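Local coordinates for FOG-3 protein (Caenorhabditis elegans, PDB 5TD6) that specifies sperm fate in the nematode germ line as an RNA-binding multimer of BTG/Tob-domain subunits, and may act as a transcriptional corepressor, at residues Val9-Arg14 with Thr108-Gly113; Ala30-Tyr35 with Ala67-Glu72; Ser41-Val46 with Met54-Asn59; Ile89-Pro94 with Phe98-Glu103; Ile112-Val115 with Glu119-Gln122. The protein carries 2 engineered substitutions. One frame throughout, in Å; residues are numbered along the deposited sequence. Where two conformers were deposited one is given.

Contact 1: Val9-Arg14 with Thr108-Gly113; sequences VNFVCR and TPIWIG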
# COMPACT_ATOMS: atom_id res chain seq x y z
N VAL B 9 -6.26 -4.52 3.66
CA VAL B 9 -5.44 -5.30 4.59
C VAL B 9 -4.17 -4.55 4.96
O VAL B 9 -3.74 -4.54 6.12
CB VAL B 9 -5.05 -6.66 3.99
CG1 VAL B 9 -4.00 -7.34 4.85
CG2 VAL B 9 -6.29 -7.54 3.85
N ASN B 10 -3.57 -3.90 3.97
CA ASN B 10 -2.31 -3.21 4.24
C ASN B 10 -2.55 -1.95 5.07
O ASN B 10 -1.74 -1.60 5.93
CB ASN B 10 -1.58 -2.92 2.93
CG ASN B 10 -0.93 -4.17 2.37
OD1 ASN B 10 -0.96 -5.19 3.03
ND2 ASN B 10 -0.34 -4.08 1.20
N PHE B 11 -3.69 -1.30 4.84
CA PHE B 11 -4.09 -0.18 5.70
C PHE B 11 -4.15 -0.59 7.18
O PHE B 11 -3.61 0.10 8.05
CB PHE B 11 -5.45 0.37 5.27
CG PHE B 11 -5.93 1.54 6.12
CD1 PHE B 11 -5.50 2.82 5.85
CD2 PHE B 11 -6.79 1.33 7.18
CE1 PHE B 11 -5.93 3.89 6.60
CE2 PHE B 11 -7.22 2.41 7.95
CZ PHE B 11 -6.79 3.68 7.66
N VAL B 12 -4.81 -1.70 7.45
CA VAL B 12 -4.92 -2.20 8.81
C VAL B 12 -3.56 -2.61 9.39
O VAL B 12 -3.24 -2.29 10.54
CB VAL B 12 -5.90 -3.39 8.88
CG1 VAL B 12 -5.96 -3.96 10.31
CG2 VAL B 12 -7.29 -2.96 8.42
N CYS B 13 -2.77 -3.33 8.60
CA CYS B 13 -1.46 -3.79 9.04
C CYS B 13 -0.46 -2.66 9.29
O CYS B 13 0.48 -2.85 10.06
CB CYS B 13 -0.88 -4.77 8.02
SG CYS B 13 -1.76 -6.36 8.06
N ARG B 14 -0.67 -1.50 8.68
CA ARG B 14 0.23 -0.37 8.97
C ARG B 14 0.09 0.13 10.41
O ARG B 14 0.95 0.87 10.90
CB ARG B 14 0.01 0.79 7.97
CG ARG B 14 0.64 0.48 6.57
CD ARG B 14 0.72 1.72 5.63
NE ARG B 14 -0.59 2.22 5.17
CZ ARG B 14 -1.28 1.74 4.12
NH1 ARG B 14 -0.81 0.71 3.41
NH2 ARG B 14 -2.43 2.30 3.78
N THR B 108 -11.98 9.74 3.62
CA THR B 108 -10.54 9.86 3.43
C THR B 108 -10.07 8.67 2.60
O THR B 108 -10.31 7.52 2.96
CB THR B 108 -9.81 9.90 4.77
OG1 THR B 108 -10.45 10.86 5.61
CG2 THR B 108 -8.32 10.28 4.57
N PRO B 109 -9.43 8.95 1.46
CA PRO B 109 -9.13 7.83 0.56
C PRO B 109 -7.98 7.00 1.06
O PRO B 109 -7.00 7.53 1.57
CB PRO B 109 -8.77 8.53 -0.77
CG PRO B 109 -8.35 9.90 -0.38
CD PRO B 109 -9.14 10.26 0.85
N ILE B 110 -8.13 5.69 0.93
CA ILE B 110 -7.06 4.75 1.18
C ILE B 110 -6.45 4.33 -0.18
O ILE B 110 -5.23 4.30 -0.36
CB ILE B 110 -7.54 3.50 1.93
CG1 ILE B 110 -8.02 3.87 3.34
CG2 ILE B 110 -6.41 2.46 1.93
CD1 ILE B 110 -8.80 2.73 4.06
N TRP B 111 -7.32 4.03 -1.13
CA TRP B 111 -6.90 3.72 -2.50
C TRP B 111 -8.01 4.03 -3.50
O TRP B 111 -9.20 3.80 -3.21
CB TRP B 111 -6.46 2.26 -2.63
CG TRP B 111 -5.99 1.86 -4.05
CD1 TRP B 111 -4.74 2.03 -4.58
CD2 TRP B 111 -6.78 1.24 -5.07
NE1 TRP B 111 -4.70 1.55 -5.87
CE2 TRP B 111 -5.94 1.06 -6.20
CE3 TRP B 111 -8.11 0.83 -5.15
CZ2 TRP B 111 -6.39 0.48 -7.38
CZ3 TRP B 111 -8.56 0.25 -6.33
CH2 TRP B 111 -7.71 0.07 -7.43
N ILE B 112 -7.60 4.57 -4.65
CA ILE B 112 -8.47 4.88 -5.78
C ILE B 112 -7.79 4.38 -7.04
O ILE B 112 -6.60 4.65 -7.26
CB ILE B 112 -8.76 6.40 -5.93
CG1 ILE B 112 -9.36 6.99 -4.64
CG2 ILE B 112 -9.73 6.67 -7.10
CD1 ILE B 112 -9.95 8.41 -4.85
N GLY B 113 -8.53 3.66 -7.86
CA GLY B 113 -7.96 3.15 -9.09
C GLY B 113 -8.99 2.51 -9.99
O GLY B 113 -10.21 2.64 -9.77
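The ring of F11 receives the tip of I110 on one face: I110 CD1 stands over the ring centre, 3.7 Å from the centroid and 12° off the ring normal, a CH-pi contact. I110 CG1 comes down nearer the rim, 3.7 Å from F11 CD1, and the other branch, I110 CG2, reaches F11 CB at 4.1 Å. The R14 guanidinium lies with one face over N10 O and F11 CA of its own segment, while its edge looks at I110 CG2 across a loose 4.4 Å from NH2. With CG opposite the backbone N (chi1 -180°), F11 projects from helix 2-13 and crosses the I110 side chain at about a right angle. I110 lies at a kink between strands 107-109 and 111-112, forming with W111 a classic beta bulge opposite V97. Losing the ring to an alanine here would probably leave I110 without its aromatic floor and open a gap between helix and sheet. R14 also packs on I110 of the second subunit, and W111 meets F17 of that subunit. No hydrogen bond joins the two segments, so they meet by apolar and CH-pi packing, which the R14 guanidinium only grazes.

Contact 2: Ala30-Tyr35 with Ala67-Glu72; sequences AELGNY and ASSAEE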
# COMPACT_ATOMS: atom_id res chain seq x y z
N ALA B 30 -3.03 -12.24 5.79
CA ALA B 30 -3.49 -13.26 4.86
C ALA B 30 -4.89 -13.72 5.25
O ALA B 30 -5.78 -13.82 4.40
CB ALA B 30 -2.53 -14.43 4.82
N GLU B 31 -5.09 -13.97 6.53
CA GLU B 31 -6.39 -14.40 7.05
C GLU B 31 -7.47 -13.33 6.87
O GLU B 31 -8.61 -13.64 6.50
CB GLU B 31 -6.28 -14.77 8.52
CG GLU B 31 -5.64 -16.12 8.73
CD GLU B 31 -6.46 -17.23 8.10
OE1 GLU B 31 -7.68 -17.31 8.37
OE2 GLU B 31 -5.89 -18.02 7.32
N LEU B 32 -7.12 -12.09 7.16
CA LEU B 32 -8.06 -10.99 6.99
C LEU B 32 -8.45 -10.86 5.52
O LEU B 32 -9.62 -10.64 5.18
CB LEU B 32 -7.47 -9.69 7.52
CG LEU B 32 -8.34 -8.45 7.37
CD1 LEU B 32 -9.61 -8.62 8.19
CD2 LEU B 32 -7.56 -7.24 7.83
N GLY B 33 -7.46 -11.02 4.66
CA GLY B 33 -7.66 -10.91 3.24
C GLY B 33 -8.64 -11.96 2.77
O GLY B 33 -9.56 -11.68 2.01
N ASN B 34 -8.46 -13.19 3.24
CA ASN B 34 -9.37 -14.26 2.86
C ASN B 34 -10.80 -13.99 3.34
O ASN B 34 -11.73 -14.13 2.56
CB ASN B 34 -8.87 -15.60 3.40
CG ASN B 34 -7.55 -16.02 2.77
OD1 ASN B 34 -7.18 -15.51 1.71
ND2 ASN B 34 -6.84 -16.93 3.42
N TYR B 35 -10.96 -13.60 4.61
CA TYR B 35 -12.29 -13.26 5.12
C TYR B 35 -12.94 -12.19 4.26
O TYR B 35 -14.13 -12.26 3.96
CB TYR B 35 -12.26 -12.76 6.57
CG TYR B 35 -13.56 -12.06 6.99
CD1 TYR B 35 -14.62 -12.79 7.52
CD2 TYR B 35 -13.72 -10.68 6.85
CE1 TYR B 35 -15.81 -12.17 7.89
CE2 TYR B 35 -14.91 -10.05 7.21
CZ TYR B 35 -15.94 -10.80 7.74
OH TYR B 35 -17.12 -10.18 8.11
N ALA B 67 -10.62 -9.77 15.26
CA ALA B 67 -10.28 -10.70 16.35
C ALA B 67 -10.10 -12.13 15.84
O ALA B 67 -9.17 -12.83 16.24
CB ALA B 67 -11.35 -10.66 17.44
N SER B 68 -11.00 -12.56 14.97
CA SER B 68 -10.91 -13.91 14.45
C SER B 68 -9.71 -14.07 13.52
O SER B 68 -9.11 -15.13 13.48
CB SER B 68 -12.21 -14.28 13.73
OG SER B 68 -12.34 -13.54 12.55
N SER B 69 -9.33 -13.02 12.80
CA SER B 69 -8.10 -13.09 12.00
C SER B 69 -6.86 -13.19 12.88
O SER B 69 -5.91 -13.89 12.53
CB SER B 69 -7.97 -11.89 11.08
OG SER B 69 -8.94 -11.96 10.04
N ALA B 70 -6.89 -12.49 14.01
CA ALA B 70 -5.82 -12.56 15.00
C ALA B 70 -5.67 -13.99 15.54
O ALA B 70 -4.58 -14.58 15.50
CB ALA B 70 -6.10 -11.59 16.14
N GLU B 71 -6.77 -14.54 16.04
CA GLU B 71 -6.85 -15.91 16.52
C GLU B 71 -6.21 -16.89 15.53
O GLU B 71 -5.37 -17.70 15.90
CB GLU B 71 -8.31 -16.30 16.78
CG GLU B 71 -8.52 -17.65 17.44
CD GLU B 71 -9.81 -18.32 16.99
OE1 GLU B 71 -10.82 -18.23 17.72
OE2 GLU B 71 -9.81 -18.93 15.90
N GLU B 72 -6.59 -16.77 14.26
CA GLU B 72 -6.10 -17.68 13.22
C GLU B 72 -4.59 -17.56 13.00
O GLU B 72 -3.99 -18.40 12.34
CB GLU B 72 -6.82 -17.42 11.89
CG GLU B 72 -8.19 -18.07 11.76
CD GLU B 72 -8.15 -19.58 11.93
OE1 GLU B 72 -7.26 -20.23 11.33
OE2 GLU B 72 -9.00 -20.11 12.68
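Van der Waals packing brings L32 and S69 together: S69 OG lies 3.3 Å from L32 CA and 3.7 Å from L32 CB, pressed against the backbone of the opposing helix. A side chain as small as serine is consistent with the close approach, E31 and S69 having CA atoms 5.4 Å apart. The hydroxyl's polar partner lies in its own helix, for with OG beside the backbone N (chi1 -70°) it hydrogen-bonds to C65 O one turn back; L32 N is badly angled for a bond. A second kind of interaction joins E31 and E72, whose chains both bend at chi2 and meet through their aliphatic parts, E31 CG standing 3.6 Å from E72 CB. E31 OE1 extends alongside E72 CG at 3.5 Å. Like charges probably disfavour this pair: the two OE1 atoms are 4.2 Å apart, with carboxylate planes at 48°, which may raise the proton affinity of either group, though solvent around the exposed E72 is likely to soften this. The contact thus sets helix 65-71 against the middle of helix 22-41, where L32 and Y35 also touch C65, while V9 of helix 2-13 packs on the long helix at L32 and G33.

Contact 3: Ser41-Val46 with Met54-Asn59; sequences SSTWDV and MKRMIN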
# COMPACT_ATOMS: atom_id res chain seq x y z
N SER B 41 -17.47 -10.83 -1.95
CA SER B 41 -17.71 -11.46 -3.25
C SER B 41 -19.17 -11.41 -3.72
O SER B 41 -19.42 -11.19 -4.89
CB SER B 41 -17.26 -12.92 -3.23
OG SER B 41 -15.88 -13.02 -3.52
N SER B 42 -20.12 -11.60 -2.83
CA SER B 42 -21.51 -11.68 -3.29
C SER B 42 -22.11 -10.33 -3.72
O SER B 42 -23.10 -10.31 -4.43
CB SER B 42 -22.38 -12.32 -2.21
OG SER B 42 -22.19 -11.67 -0.98
N THR B 43 -21.51 -9.21 -3.33
CA THR B 43 -22.08 -7.92 -3.72
C THR B 43 -21.17 -7.12 -4.66
O THR B 43 -21.57 -6.05 -5.15
CB THR B 43 -22.40 -7.04 -2.50
OG1 THR B 43 -21.24 -6.90 -1.67
CG2 THR B 43 -23.54 -7.68 -1.69
N TRP B 44 -19.98 -7.63 -4.92
CA TRP B 44 -19.00 -6.91 -5.75
C TRP B 44 -19.47 -6.77 -7.20
O TRP B 44 -19.60 -7.76 -7.92
CB TRP B 44 -17.65 -7.63 -5.71
CG TRP B 44 -16.46 -6.75 -5.96
CD1 TRP B 44 -15.77 -6.61 -7.13
CD2 TRP B 44 -15.81 -5.90 -5.00
NE1 TRP B 44 -14.73 -5.72 -6.96
CE2 TRP B 44 -14.73 -5.27 -5.67
CE3 TRP B 44 -16.03 -5.60 -3.65
CZ2 TRP B 44 -13.89 -4.36 -5.03
CZ3 TRP B 44 -15.17 -4.69 -3.01
CH2 TRP B 44 -14.13 -4.10 -3.70
N ASP B 45 -19.73 -5.54 -7.62
CA ASP B 45 -20.16 -5.26 -8.99
C ASP B 45 -19.35 -4.08 -9.54
O ASP B 45 -19.61 -2.93 -9.21
CB ASP B 45 -21.67 -4.99 -9.02
CG ASP B 45 -22.19 -4.58 -10.40
OD1 ASP B 45 -21.42 -4.51 -11.39
OD2 ASP B 45 -23.40 -4.34 -10.50
N VAL B 46 -18.37 -4.38 -10.39
CA VAL B 46 -17.45 -3.33 -10.84
C VAL B 46 -18.16 -2.25 -11.64
O VAL B 46 -17.68 -1.12 -11.70
CB VAL B 46 -16.29 -3.91 -11.68
CG1 VAL B 46 -15.43 -4.81 -10.83
CG2 VAL B 46 -16.81 -4.67 -12.90
N MET B 54 -22.74 -0.70 1.87
CA MET B 54 -23.04 -0.78 3.29
C MET B 54 -22.80 -2.18 3.82
O MET B 54 -22.27 -2.35 4.91
CB MET B 54 -24.49 -0.35 3.54
CG MET B 54 -24.73 1.12 3.25
SD MET B 54 -23.62 2.15 4.23
CE MET B 54 -24.13 1.68 5.88
N LYS B 55 -23.19 -3.19 3.04
CA LYS B 55 -22.98 -4.57 3.48
C LYS B 55 -21.51 -4.91 3.65
O LYS B 55 -21.16 -5.81 4.41
CB LYS B 55 -23.60 -5.56 2.49
CG LYS B 55 -24.45 -6.62 3.18
CD LYS B 55 -24.11 -8.05 2.74
CE LYS B 55 -24.79 -9.06 3.66
NZ LYS B 55 -24.10 -10.39 3.69
N ARG B 56 -20.64 -4.18 2.95
CA ARG B 56 -19.22 -4.52 2.94
C ARG B 56 -18.42 -3.78 4.01
O ARG B 56 -17.35 -4.24 4.41
CB ARG B 56 -18.62 -4.23 1.56
CG ARG B 56 -19.04 -5.27 0.51
CD ARG B 56 -18.27 -5.10 -0.81
NE ARG B 56 -18.39 -3.75 -1.35
CZ ARG B 56 -19.20 -3.42 -2.34
NH1 ARG B 56 -19.98 -4.35 -2.90
NH2 ARG B 56 -19.24 -2.17 -2.78
N MET B 57 -18.95 -2.65 4.46
CA MET B 57 -18.21 -1.81 5.40
C MET B 57 -17.83 -2.58 6.65
O MET B 57 -18.55 -3.47 7.11
CB MET B 57 -19.05 -0.58 5.79
CG MET B 57 -20.08 -0.83 6.86
SD MET B 57 -21.08 0.64 7.20
CE MET B 57 -21.14 0.60 8.99
N ILE B 58 -16.65 -2.27 7.19
CA ILE B 58 -16.24 -2.91 8.43
C ILE B 58 -15.88 -1.85 9.46
O ILE B 58 -15.61 -0.70 9.13
CB ILE B 58 -15.04 -3.87 8.25
CG1 ILE B 58 -13.81 -3.12 7.74
CG2 ILE B 58 -15.42 -5.03 7.33
CD1 ILE B 58 -12.65 -4.03 7.42
N ASN B 59 -15.95 -2.26 10.72
CA ASN B 59 -15.72 -1.40 11.89
C ASN B 59 -14.61 -2.01 12.75
O ASN B 59 -14.71 -3.17 13.16
CB ASN B 59 -17.03 -1.27 12.68
CG ASN B 59 -16.93 -0.30 13.86
OD1 ASN B 59 -16.09 -0.45 14.75
ND2 ASN B 59 -17.80 0.70 13.86
O HOH W 1 -20.21 -2.94 -6.00
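R56 reaches out to T43 and W44, and each of them meets it in a different way. The T43 and R56 side chains run antiparallel, side by side, so that T43 OG1 faces the flank of the arginine chain, 3.5 Å from R56 CG, and accepts a hydrogen bond from R56 NH1 at 3.1 Å. That bond is bent, 142° at the hydrogen, with the hydroxyl tilted somewhat out of the guanidinium plane. The T43 torsion explains the reach: chi1 of 55° tucks OG1 between the backbone N and the carbonyl carbon, facing R56. W44, by contrast, crosses R56 at about a right angle. Its indole presents an edge, with CE3 3.7 Å from R56 CD, while CZ3 lies over one face of the guanidinium, 3.7 Å from NE. With the two planes 65° apart, this is edge-on packing and not a flat stack. A water takes a hydrogen bond from D45 N at 3.1 Å and a weak one from R56 NH1 at 3.4 Å, tying the loop backbone to the same nitrogen that grips T43.

The guanidinium is held further by N93 OD1 at NH2, A92 O at NE and N51 O at NH1. A methionine in its place would probably leave T43 OG1, N93 OD1 and these carbonyls without their donor and W44 less firmly packed on that side. The contact therefore ties the loop after helix 22-41 to helix 53-56, against strand 89-93 and P94, with W44 also touching E4 of helix 2-13 and I58 bonded by its backbone to I90.

Contact 4: Ile89-Pro94 with Phe98-Glu103; sequences IIFANP and FVRLSE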
# COMPACT_ATOMS: atom_id res chain seq x y z
N ILE B 89 -14.59 3.22 10.66
CA ILE B 89 -15.38 2.51 9.67
C ILE B 89 -14.65 2.58 8.33
O ILE B 89 -14.29 3.66 7.87
CB ILE B 89 -16.81 3.09 9.54
CG1 ILE B 89 -17.53 3.06 10.89
CG2 ILE B 89 -17.62 2.32 8.51
CD1 ILE B 89 -18.61 4.10 11.02
N ILE B 90 -14.40 1.41 7.74
CA ILE B 90 -13.63 1.29 6.50
C ILE B 90 -14.49 0.66 5.42
O ILE B 90 -15.18 -0.33 5.65
CB ILE B 90 -12.36 0.44 6.72
CG1 ILE B 90 -11.59 0.94 7.94
CG2 ILE B 90 -11.45 0.47 5.47
CD1 ILE B 90 -10.40 0.07 8.32
N PHE B 91 -14.47 1.27 4.24
CA PHE B 91 -15.26 0.82 3.10
C PHE B 91 -14.33 0.34 2.00
O PHE B 91 -13.26 0.92 1.78
CB PHE B 91 -16.15 1.95 2.54
CG PHE B 91 -17.21 2.44 3.49
CD1 PHE B 91 -16.90 3.30 4.53
CD2 PHE B 91 -18.53 2.06 3.33
CE1 PHE B 91 -17.88 3.76 5.39
CE2 PHE B 91 -19.52 2.51 4.19
CZ PHE B 91 -19.19 3.36 5.23
N ALA B 92 -14.74 -0.72 1.31
CA ALA B 92 -14.04 -1.19 0.13
C ALA B 92 -15.07 -1.43 -0.97
O ALA B 92 -15.94 -2.28 -0.84
CB ALA B 92 -13.24 -2.44 0.43
N ASN B 93 -14.96 -0.62 -2.03
CA ASN B 93 -15.77 -0.73 -3.23
C ASN B 93 -14.87 -0.95 -4.45
O ASN B 93 -13.67 -0.63 -4.39
CB ASN B 93 -16.58 0.55 -3.45
CG ASN B 93 -17.60 0.81 -2.36
OD1 ASN B 93 -18.07 -0.11 -1.68
ND2 ASN B 93 -17.98 2.08 -2.20
N PRO B 94 -15.43 -1.46 -5.55
CA PRO B 94 -14.65 -1.47 -6.80
C PRO B 94 -14.02 -0.10 -7.08
O PRO B 94 -14.71 0.91 -7.12
CB PRO B 94 -15.70 -1.84 -7.86
CG PRO B 94 -16.70 -2.69 -7.10
CD PRO B 94 -16.76 -2.08 -5.72
N PHE B 98 -11.67 3.36 1.33
CA PHE B 98 -11.64 4.62 2.04
C PHE B 98 -12.18 4.49 3.45
O PHE B 98 -12.82 3.50 3.79
CB PHE B 98 -12.44 5.68 1.28
CG PHE B 98 -13.91 5.33 1.08
CD1 PHE B 98 -14.33 4.58 -0.01
CD2 PHE B 98 -14.88 5.81 1.96
CE1 PHE B 98 -15.67 4.29 -0.20
CE2 PHE B 98 -16.23 5.53 1.77
CZ PHE B 98 -16.63 4.77 0.70
N VAL B 99 -11.88 5.49 4.27
CA VAL B 99 -12.41 5.62 5.63
C VAL B 99 -13.56 6.63 5.62
O VAL B 99 -13.47 7.66 4.97
CB VAL B 99 -11.32 6.09 6.61
CG1 VAL B 99 -11.91 6.44 7.99
CG2 VAL B 99 -10.23 5.04 6.73
N ARG B 100 -14.63 6.33 6.35
CA ARG B 100 -15.69 7.32 6.55
C ARG B 100 -16.25 7.18 7.95
O ARG B 100 -16.66 6.09 8.34
CB ARG B 100 -16.80 7.14 5.51
CG ARG B 100 -17.86 8.19 5.56
CD ARG B 100 -19.16 7.65 4.99
NE ARG B 100 -19.15 7.53 3.54
CZ ARG B 100 -19.97 6.74 2.86
NH1 ARG B 100 -20.86 5.99 3.51
NH2 ARG B 100 -19.90 6.69 1.54
N LEU B 101 -16.27 8.27 8.71
CA LEU B 101 -16.71 8.22 10.11
C LEU B 101 -18.23 8.23 10.26
O LEU B 101 -18.76 7.95 11.34
CB LEU B 101 -16.10 9.38 10.91
CG LEU B 101 -14.58 9.41 11.03
CD1 LEU B 101 -14.10 10.85 11.20
CD2 LEU B 101 -14.10 8.56 12.20
N SER B 102 -18.94 8.55 9.18
CA SER B 102 -20.40 8.58 9.18
C SER B 102 -20.92 8.80 7.76
O SER B 102 -20.30 9.52 6.99
CB SER B 102 -20.92 9.69 10.10
OG SER B 102 -20.41 10.95 9.72
N GLU B 103 -22.06 8.20 7.45
CA GLU B 103 -22.70 8.28 6.13
C GLU B 103 -22.62 9.67 5.48
O GLU B 103 -22.45 9.78 4.26
CB GLU B 103 -24.16 7.85 6.24
CG GLU B 103 -24.94 7.95 4.94
CD GLU B 103 -26.08 6.95 4.86
OE1 GLU B 103 -27.18 7.25 5.38
OE2 GLU B 103 -25.89 5.86 4.27
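F91 and F98 form a hydrogen-bonded antiparallel pair in a beta hairpin, strands 89-93 and 96-100, whose directions differ by 138° between the short segments. F91 N gives a nearly straight bond to F98 O at 2.8 Å, F98 N returns one to F91 O at 2.9 Å, and R100 N reaches I89 O at 3.1 Å. Between them, I90 and V99 make a non-hydrogen-bonded pair with CA atoms 4.6 Å apart. Their side chains share one face of the sheet, against L8 and F11 of helix 2-13.

The phenylalanines occupy the other face. F98 holds CG between its backbone N and carbonyl carbon (chi1 60°), which turns the ring back toward F91. F91 CB then sits over that ring, 3.6 Å from the centroid, a CH-pi contact. The rings are nearly parallel (5°) but offset so far that little of one lies above the other. R100 holds its guanidinium over a face of F91, tilted and offset toward the rim, CZ 4.5 Å from the centroid, a cation-pi contact; its NH2 makes salt bridges to E107 and E53. N93, bonded to R56 (OD1) and E53 (ND2), meets F98: its ND2 lies at the edge of that ring, in its plane, 3.8 Å from F98 CE1.

Contact 5: Ile112-Val115 with Glu119-Gln122; sequences IGDV and ENYQ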
# COMPACT_ATOMS: atom_id res chain seq x y z
N ILE B 112 -7.60 4.57 -4.65
CA ILE B 112 -8.47 4.88 -5.78
C ILE B 112 -7.79 4.38 -7.04
O ILE B 112 -6.60 4.65 -7.26
CB ILE B 112 -8.76 6.40 -5.93
CG1 ILE B 112 -9.36 6.99 -4.64
CG2 ILE B 112 -9.73 6.67 -7.10
CD1 ILE B 112 -9.95 8.41 -4.85
N GLY B 113 -8.53 3.66 -7.86
CA GLY B 113 -7.96 3.15 -9.09
C GLY B 113 -8.99 2.51 -9.99
O GLY B 113 -10.21 2.64 -9.77
N ASP B 114 -8.49 1.83 -11.01
CA ASP B 114 -9.30 1.18 -12.05
C ASP B 114 -10.11 0.07 -11.38
O ASP B 114 -9.56 -0.70 -10.59
CB ASP B 114 -8.34 0.64 -13.14
CG ASP B 114 -9.04 0.15 -14.41
OD1 ASP B 114 -10.15 -0.40 -14.36
OD2 ASP B 114 -8.42 0.30 -15.49
N VAL B 115 -11.42 0.01 -11.65
CA VAL B 115 -12.24 -1.07 -11.08
C VAL B 115 -11.76 -2.44 -11.57
O VAL B 115 -12.12 -3.46 -11.00
CB VAL B 115 -13.76 -0.93 -11.43
CG1 VAL B 115 -14.33 0.34 -10.80
CG2 VAL B 115 -13.98 -0.94 -12.96
N GLU B 119 -6.91 -7.14 -13.33
CA GLU B 119 -6.63 -7.70 -14.65
C GLU B 119 -5.57 -6.90 -15.38
O GLU B 119 -5.22 -7.21 -16.51
CB GLU B 119 -7.90 -7.77 -15.47
CG GLU B 119 -8.92 -8.74 -14.91
CD GLU B 119 -10.23 -8.68 -15.66
OE1 GLU B 119 -10.65 -7.56 -16.01
OE2 GLU B 119 -10.82 -9.76 -15.90
N ASN B 120 -5.07 -5.86 -14.74
CA ASN B 120 -4.14 -4.97 -15.42
C ASN B 120 -2.71 -5.38 -15.17
O ASN B 120 -2.41 -6.11 -14.24
CB ASN B 120 -4.34 -3.52 -14.98
CG ASN B 120 -5.60 -2.92 -15.57
OD1 ASN B 120 -6.20 -3.47 -16.49
ND2 ASN B 120 -6.01 -1.79 -15.03
N TYR B 121 -1.82 -4.91 -16.04
CA TYR B 121 -0.45 -5.37 -16.00
C TYR B 121 0.47 -4.18 -15.78
O TYR B 121 0.25 -3.09 -16.32
CB TYR B 121 -0.11 -6.14 -17.30
CG TYR B 121 -0.70 -7.55 -17.34
CD1 TYR B 121 0.02 -8.64 -16.84
CD2 TYR B 121 -1.97 -7.80 -17.86
CE1 TYR B 121 -0.50 -9.92 -16.85
CE2 TYR B 121 -2.50 -9.09 -17.88
CZ TYR B 121 -1.76 -10.14 -17.37
OH TYR B 121 -2.25 -11.42 -17.37
N GLN B 122 1.47 -4.40 -14.94
CA GLN B 122 2.50 -3.41 -14.66
C GLN B 122 3.76 -3.61 -15.52
O GLN B 122 4.34 -4.70 -15.56
CB GLN B 122 2.83 -3.48 -13.17
CG GLN B 122 4.09 -2.82 -12.73
CD GLN B 122 4.43 -3.22 -11.31
OE1 GLN B 122 3.62 -3.85 -10.61
NE2 GLN B 122 5.64 -2.87 -10.87
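D114 turns CG opposite its backbone N (chi1 -170°), and N120 turns CG beside its own backbone N (chi1 -74°); together these settings bring the N120 amide nitrogen up to one oxygen of the D114 carboxylate, across the loop between strand 111-112 and helix 126-135. The bond that results runs from N120 ND2 to D114 OD2 at 3.2 Å. It is weak, although fairly straight, with 156° at the hydrogen. The two side chains meet at about a right angle, and the planes of carboxylate and amide stand 73° apart, so a single N-H meets a single oxygen. The backbones stay well apart, with D114 and N120 CA atoms separated by 8.7 Å.

The other oxygen is better placed: D114 OD1 accepts a hydrogen bond from N116 N, an Asx turn that helps fix the carboxylate. D114 also packs on R22 of the second subunit, whereas V115 rests on V46 and P94 of its own chain. Beyond the bond, Q122 OE1 is hydrogen-bonded to Y121 OH of the second subunit. The chemistry is thus one weak bond from a neutral amide to a carboxylate that is probably charged, at the surface and with little buried area.

Overall arrangement
Contacts 1 to 4 lie in the compact body of helices and sheet, and contact 5 in the loop before helix 126-135. Contacts 3 and 4, with centres about 10 Å apart, are joined directly by side-chain and backbone hydrogen bonds. Contact 1 lies equally near contact 4, linked by the T108 O to V99 N hydrogen bond and by F11 on V99. Contact 2 occupies the helical side, about 20 Å from contact 4 between centres, and touches contact 1 through V9. Contacts 1 and 5 share I112 and G113 and both touch the second subunit; V115 of contact 5 packs on V46 of contact 3 and P94 of contact 4, whereas contacts 2 and 5 lie on opposite sides of the chain's centre.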